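Local coordinates for protein diacylglycerol O-acyltransferase (PDB 6CHJ) that probably transfers the acyl group of acyl-CoA to diacylglycerol to form triacylglycerol, as a member of the wax ester synthase/diacylglycerol acyltransferase family, at residues B[25-30]-B[393-398]; B[154-159]-B[387-392]. One frame throughout, in Å; residues are numbered along the deposited sequence.

Contact 1: B[25-30]-B[393-398]; sequences GLQLFS and AKLEGM
A393 meets the end of strand 25-30, with its CB 3.4 Å from S30 O and 4.0 Å from F29 CB. The next carbonyl, K394 O, accepts from S30 N at 3.1 Å. L395 has its CG anti to the backbone N (chi1 -171°). This puts CD1 over one face of the F29 ring, toward the rim, 4.0 Å from the centroid, in a CH-pi contact. The same methyl also packs on Q27 CB at 3.6 Å. Stacking with F128 adds to the packing of the F29 ring. E396 N binds L28 O at 2.7 Å. The E396 side chain bends at chi2 (-79°) and brings its OE2 to 2.8 Å from S30 OG. S30 OG also has Q127 OE1 as a polar partner. K394 NZ forms a salt bridge with E396 OE2, through a hydrogen bond that is weak. G397 O accepts from L28 N at 3.0 Å. M398 pairs with Q27 across the strands. E396 and G397 both face L28, and the register slips by one residue. This is a classic beta bulge between antiparallel neighbours in a mixed sheet.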
loop_
_atom_site.group_PDB
_atom_site.type_symbol
_atom_site.label_atom_id
_atom_site.label_comp_id
_atom_site.label_asym_id
_atom_site.label_seq_id
_atom_site.Cartn_x
_atom_site.Cartn_y
_atom_site.Cartn_z
ATOM N N GLY B 25 13.433 5.644 3.740
ATOM C CA GLY B 25 14.731 5.297 4.282
ATOM C C GLY B 25 14.635 4.100 5.201
ATOM O O GLY B 25 13.662 3.947 5.954
ATOM N N LEU B 26 15.638 3.236 5.135
ATOM C CA LEU B 26 15.688 2.010 5.913
ATOM C C LEU B 26 16.867 2.077 6.875
ATOM O O LEU B 26 18.028 2.000 6.451
ATOM C CB LEU B 26 15.804 0.790 5.007
ATOM C CG LEU B 26 16.007 -0.478 5.830
ATOM C CD1 LEU B 26 14.792 -0.754 6.762
ATOM C CD2 LEU B 26 16.292 -1.643 4.907
ATOM N N GLN B 27 16.563 2.176 8.167
ATOM C CA GLN B 27 17.553 2.222 9.237
ATOM C C GLN B 27 17.566 0.897 9.982
ATOM O O GLN B 27 16.517 0.403 10.402
ATOM C CB GLN B 27 17.238 3.353 10.210
ATOM C CG GLN B 27 17.574 4.716 9.660
ATOM C CD GLN B 27 17.054 5.788 10.550
ATOM O OE1 GLN B 27 16.079 5.569 11.273
ATOM N NE2 GLN B 27 17.698 6.951 10.535
ATOM N N LEU B 28 18.747 0.331 10.150
ATOM C CA LEU B 28 18.930 -0.935 10.837
ATOM C C LEU B 28 19.689 -0.685 12.132
ATOM O O LEU B 28 20.731 -0.022 12.119
ATOM C CB LEU B 28 19.687 -1.900 9.937
ATOM C CG LEU B 28 20.132 -3.222 10.530
ATOM C CD1 LEU B 28 18.934 -4.177 10.629
ATOM C CD2 LEU B 28 21.242 -3.785 9.651
ATOM N N PHE B 29 19.156 -1.182 13.252
ATOM C CA PHE B 29 19.776 -0.995 14.555
ATOM C C PHE B 29 20.070 -2.335 15.209
ATOM O O PHE B 29 19.515 -3.373 14.844
ATOM C CB PHE B 29 18.910 -0.205 15.530
ATOM C CG PHE B 29 18.466 1.129 15.036
ATOM C CD1 PHE B 29 19.191 2.268 15.335
ATOM C CD2 PHE B 29 17.275 1.258 14.344
ATOM C CE1 PHE B 29 18.760 3.532 14.913
ATOM C CE2 PHE B 29 16.844 2.499 13.918
ATOM C CZ PHE B 29 17.596 3.643 14.200
ATOM N N SER B 30 20.951 -2.293 16.200
ATOM C CA SER B 30 21.150 -3.422 17.091
ATOM C C SER B 30 20.421 -3.154 18.402
ATOM O O SER B 30 20.179 -1.993 18.767
ATOM C CB SER B 30 22.638 -3.672 17.334
ATOM O OG SER B 30 23.180 -4.439 16.277
ATOM N N ALA B 393 20.548 2.342 20.932
ATOM C CA ALA B 393 20.523 1.381 19.839
ATOM C C ALA B 393 21.453 1.898 18.746
ATOM O O ALA B 393 21.243 2.990 18.209
ATOM C CB ALA B 393 19.104 1.173 19.309
ATOM N N LYS B 394 22.495 1.138 18.444
ATOM C CA LYS B 394 23.462 1.575 17.443
ATOM C C LYS B 394 22.855 1.464 16.045
ATOM O O LYS B 394 22.378 0.397 15.641
ATOM C CB LYS B 394 24.741 0.740 17.546
ATOM C CG LYS B 394 25.836 1.104 16.551
ATOM C CD LYS B 394 27.061 0.212 16.726
ATOM C CE LYS B 394 26.707 -1.068 17.483
ATOM N NZ LYS B 394 27.613 -2.210 17.176
ATOM N N LEU B 395 22.862 2.562 15.315
ATOM C CA LEU B 395 22.592 2.487 13.886
ATOM C C LEU B 395 23.694 1.677 13.214
ATOM O O LEU B 395 24.867 2.056 13.275
ATOM C CB LEU B 395 22.513 3.896 13.293
ATOM C CG LEU B 395 22.021 4.040 11.848
ATOM C CD1 LEU B 395 20.557 3.575 11.701
ATOM C CD2 LEU B 395 22.210 5.474 11.353
ATOM N N GLU B 396 23.324 0.545 12.604
ATOM C CA GLU B 396 24.265 -0.297 11.868
ATOM C C GLU B 396 24.329 -0.011 10.365
ATOM O O GLU B 396 25.285 -0.448 9.711
ATOM C CB GLU B 396 23.921 -1.782 12.047
ATOM C CG GLU B 396 23.879 -2.255 13.473
ATOM C CD GLU B 396 25.265 -2.507 14.044
ATOM O OE1 GLU B 396 26.271 -2.282 13.327
ATOM O OE2 GLU B 396 25.339 -2.925 15.219
ATOM N N GLY B 397 23.336 0.677 9.795
ATOM C CA GLY B 397 23.296 0.947 8.366
ATOM C C GLY B 397 22.055 1.736 7.984
ATOM O O GLY B 397 20.958 1.444 8.481
ATOM N N MET B 398 22.216 2.750 7.125
ATOM C CA MET B 398 21.126 3.613 6.681
ATOM C C MET B 398 21.108 3.615 5.155
ATOM O O MET B 398 22.132 3.897 4.521
ATOM C CB MET B 398 21.282 5.044 7.237
ATOM C CG MET B 398 22.742 5.514 7.355
ATOM S SD MET B 398 23.017 7.237 7.860
ATOM C CE MET B 398 22.259 8.135 6.504
#

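Contact 2: B[154-159]-B[387-392]; sequences ENPDEH and PLYWNG
A type I beta turn, N155 to E158, lies against the short edge strand 389-390 and the tight turn that follows it, with P156 on Y389 as the main contact. P156 CB sits over the centre of the Y389 ring, 3.5 Å from the centroid and only 7° off the ring normal. This is a CH-pi contact. The two side chains lie side by side and point the same way. Y389 CG is anti to its carbonyl carbon (chi1 -51°), which lays the ring along the 154-156 backbone. E154 O is 3.5 Å from Y389 CE1. Without the ring, as with an alanine at Y389, P156 would probably lose the face it rests on, and a gap would be likely beside the E154 carbonyl. The E154 and L388 side chains cross, with E154 CG 3.8 Å from L388 CD2, and the E154 carboxylate forms a salt bridge with R386.

The turn also contains an Asx turn: N155 OD1 accepts from D157 N at 2.9 Å, with the N-H well above the carbonyl plane. Across the contact, N391 and G392 both have positive phi, as in a type I' turn, and link strand 389-390 to strand 393-401 as a beta hairpin. G392 CA is 3.5 Å from P156 O, and the backbone of G392 also passes close to the H159 ring. N391 O lies over one face of the H159 imidazole, toward its rim, 3.4 Å above the plane. N391 OD1 reaches to 3.1 Å from H159 C and accepts a hydrogen bond from M161 N. The CA-H of N391 points at E158 O.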
loop_
_atom_site.group_PDB
_atom_site.type_symbol
_atom_site.label_atom_id
_atom_site.label_comp_id
_atom_site.label_asym_id
_atom_site.label_seq_id
_atom_site.Cartn_x
_atom_site.Cartn_y
_atom_site.Cartn_z
ATOM N N GLU B 154 25.299 11.104 19.001
ATOM C CA GLU B 154 26.577 10.405 19.062
ATOM C C GLU B 154 26.799 9.666 20.377
ATOM O O GLU B 154 27.598 8.724 20.407
ATOM C CB GLU B 154 27.727 11.390 18.819
ATOM C CG GLU B 154 28.046 11.598 17.339
ATOM C CD GLU B 154 29.057 12.708 17.090
ATOM O OE1 GLU B 154 28.638 13.849 16.787
ATOM O OE2 GLU B 154 30.276 12.432 17.180
ATOM N N ASN B 155 26.093 10.043 21.452
ATOM C CA ASN B 155 26.333 9.462 22.773
ATOM C C ASN B 155 25.483 8.213 22.972
ATOM O O ASN B 155 24.253 8.316 23.001
ATOM C CB ASN B 155 26.030 10.479 23.869
ATOM C CG ASN B 155 26.070 9.871 25.272
ATOM O OD1 ASN B 155 26.866 8.974 25.555
ATOM N ND2 ASN B 155 25.214 10.369 26.158
ATOM N N PRO B 156 26.085 7.033 23.153
ATOM C CA PRO B 156 25.293 5.823 23.405
ATOM C C PRO B 156 24.746 5.719 24.821
ATOM O O PRO B 156 23.883 4.863 25.074
ATOM C CB PRO B 156 26.302 4.704 23.139
ATOM C CG PRO B 156 27.592 5.294 23.623
ATOM C CD PRO B 156 27.531 6.772 23.271
ATOM N N ASP B 157 25.246 6.528 25.756
ATOM C CA ASP B 157 24.759 6.523 27.129
ATOM C C ASP B 157 23.457 7.298 27.286
ATOM O O ASP B 157 22.780 7.137 28.308
ATOM C CB ASP B 157 25.831 7.103 28.065
ATOM C CG ASP B 157 26.760 6.031 28.647
ATOM O OD1 ASP B 157 26.265 4.930 28.980
ATOM O OD2 ASP B 157 27.978 6.295 28.789
ATOM N N GLU B 158 23.089 8.115 26.296
ATOM C CA GLU B 158 21.920 8.982 26.389
ATOM C C GLU B 158 20.637 8.221 26.067
ATOM O O GLU B 158 20.630 7.334 25.207
ATOM C CB GLU B 158 22.067 10.163 25.431
ATOM C CG GLU B 158 20.831 11.036 25.358
ATOM C CD GLU B 158 20.921 12.068 24.272
ATOM O OE1 GLU B 158 21.951 12.084 23.563
ATOM O OE2 GLU B 158 19.969 12.869 24.130
ATOM N N HIS B 159 19.544 8.578 26.751
ATOM C CA HIS B 159 18.256 7.940 26.519
ATOM C C HIS B 159 17.162 9.008 26.434
ATOM O O HIS B 159 17.432 10.222 26.482
ATOM C CB HIS B 159 17.975 6.887 27.594
ATOM C CG HIS B 159 18.705 5.594 27.372
ATOM N ND1 HIS B 159 20.078 5.520 27.249
ATOM C CD2 HIS B 159 18.251 4.324 27.235
ATOM C CE1 HIS B 159 20.437 4.262 27.049
ATOM N NE2 HIS B 159 19.346 3.516 27.039
ATOM N N PRO B 387 29.888 7.025 14.321
ATOM C CA PRO B 387 28.777 6.132 14.680
ATOM C C PRO B 387 27.682 6.860 15.449
ATOM O O PRO B 387 27.897 7.908 16.069
ATOM C CB PRO B 387 29.444 5.051 15.544
ATOM C CG PRO B 387 30.866 5.067 15.134
ATOM C CD PRO B 387 31.174 6.514 14.824
ATOM N N LEU B 388 26.478 6.291 15.382
ATOM C CA LEU B 388 25.292 6.957 15.896
ATOM C C LEU B 388 24.429 5.949 16.639
ATOM O O LEU B 388 24.560 4.732 16.474
ATOM C CB LEU B 388 24.500 7.646 14.777
ATOM C CG LEU B 388 25.141 8.913 14.211
ATOM C CD1 LEU B 388 24.327 9.496 13.065
ATOM C CD2 LEU B 388 25.319 9.928 15.314
ATOM N N TYR B 389 23.567 6.480 17.504
ATOM C CA TYR B 389 22.724 5.665 18.366
ATOM C C TYR B 389 21.374 6.342 18.503
ATOM O O TYR B 389 21.285 7.576 18.502
ATOM C CB TYR B 389 23.350 5.447 19.770
ATOM C CG TYR B 389 24.786 4.960 19.733
ATOM C CD1 TYR B 389 25.835 5.845 19.479
ATOM C CD2 TYR B 389 25.095 3.615 19.923
ATOM C CE1 TYR B 389 27.138 5.414 19.417
ATOM C CE2 TYR B 389 26.412 3.175 19.869
ATOM C CZ TYR B 389 27.423 4.083 19.609
ATOM O OH TYR B 389 28.730 3.674 19.547
ATOM N N TRP B 390 20.325 5.524 18.582
ATOM C CA TRP B 390 19.000 5.952 19.023
ATOM C C TRP B 390 18.789 5.304 20.379
ATOM O O TRP B 390 18.746 4.073 20.472
ATOM C CB TRP B 390 17.900 5.539 18.045
ATOM C CG TRP B 390 16.594 6.320 18.194
ATOM C CD1 TRP B 390 16.451 7.640 18.560
ATOM C CD2 TRP B 390 15.263 5.831 17.948
ATOM N NE1 TRP B 390 15.114 7.991 18.561
ATOM C CE2 TRP B 390 14.369 6.899 18.193
ATOM C CE3 TRP B 390 14.742 4.592 17.543
ATOM C CZ2 TRP B 390 12.987 6.762 18.051
ATOM C CZ3 TRP B 390 13.368 4.457 17.406
ATOM C CH2 TRP B 390 12.507 5.536 17.663
ATOM N N ASN B 391 18.687 6.138 21.416
ATOM C CA ASN B 391 18.541 5.704 22.811
ATOM C C ASN B 391 19.344 4.434 23.088
ATOM O O ASN B 391 18.828 3.429 23.587
ATOM C CB ASN B 391 17.066 5.544 23.154
ATOM C CG ASN B 391 16.290 6.832 22.933
ATOM O OD1 ASN B 391 16.553 7.832 23.588
ATOM N ND2 ASN B 391 15.364 6.826 21.973
ATOM N N GLY B 392 20.633 4.487 22.718
ATOM C CA GLY B 392 21.554 3.386 22.908
ATOM C C GLY B 392 21.451 2.259 21.903
ATOM O O GLY B 392 22.201 1.282 22.015
#

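Overall arrangement
From the N terminus, strand 22-30, the first strand of the chain, supplies the 25-30 side of contact 1. The chain then runs through strands 115-121 and 127-135 and helix 141-150 to the loop at 154-159. Contact 2 closes a loop of 227 residues when 387-392 meets 154-159. Contact 1 closes a longer one directly afterwards, at 393-398, so contact 2 is nested inside it. The two share a sheet, since strands 389-390 and 393-401 are neighbours there. L395 N probably bonds to L388 O, and F29 packs on W390. Both contacts join the range of the catalytic domain family to that of the C-terminal family, one within the sheet and one at its edge.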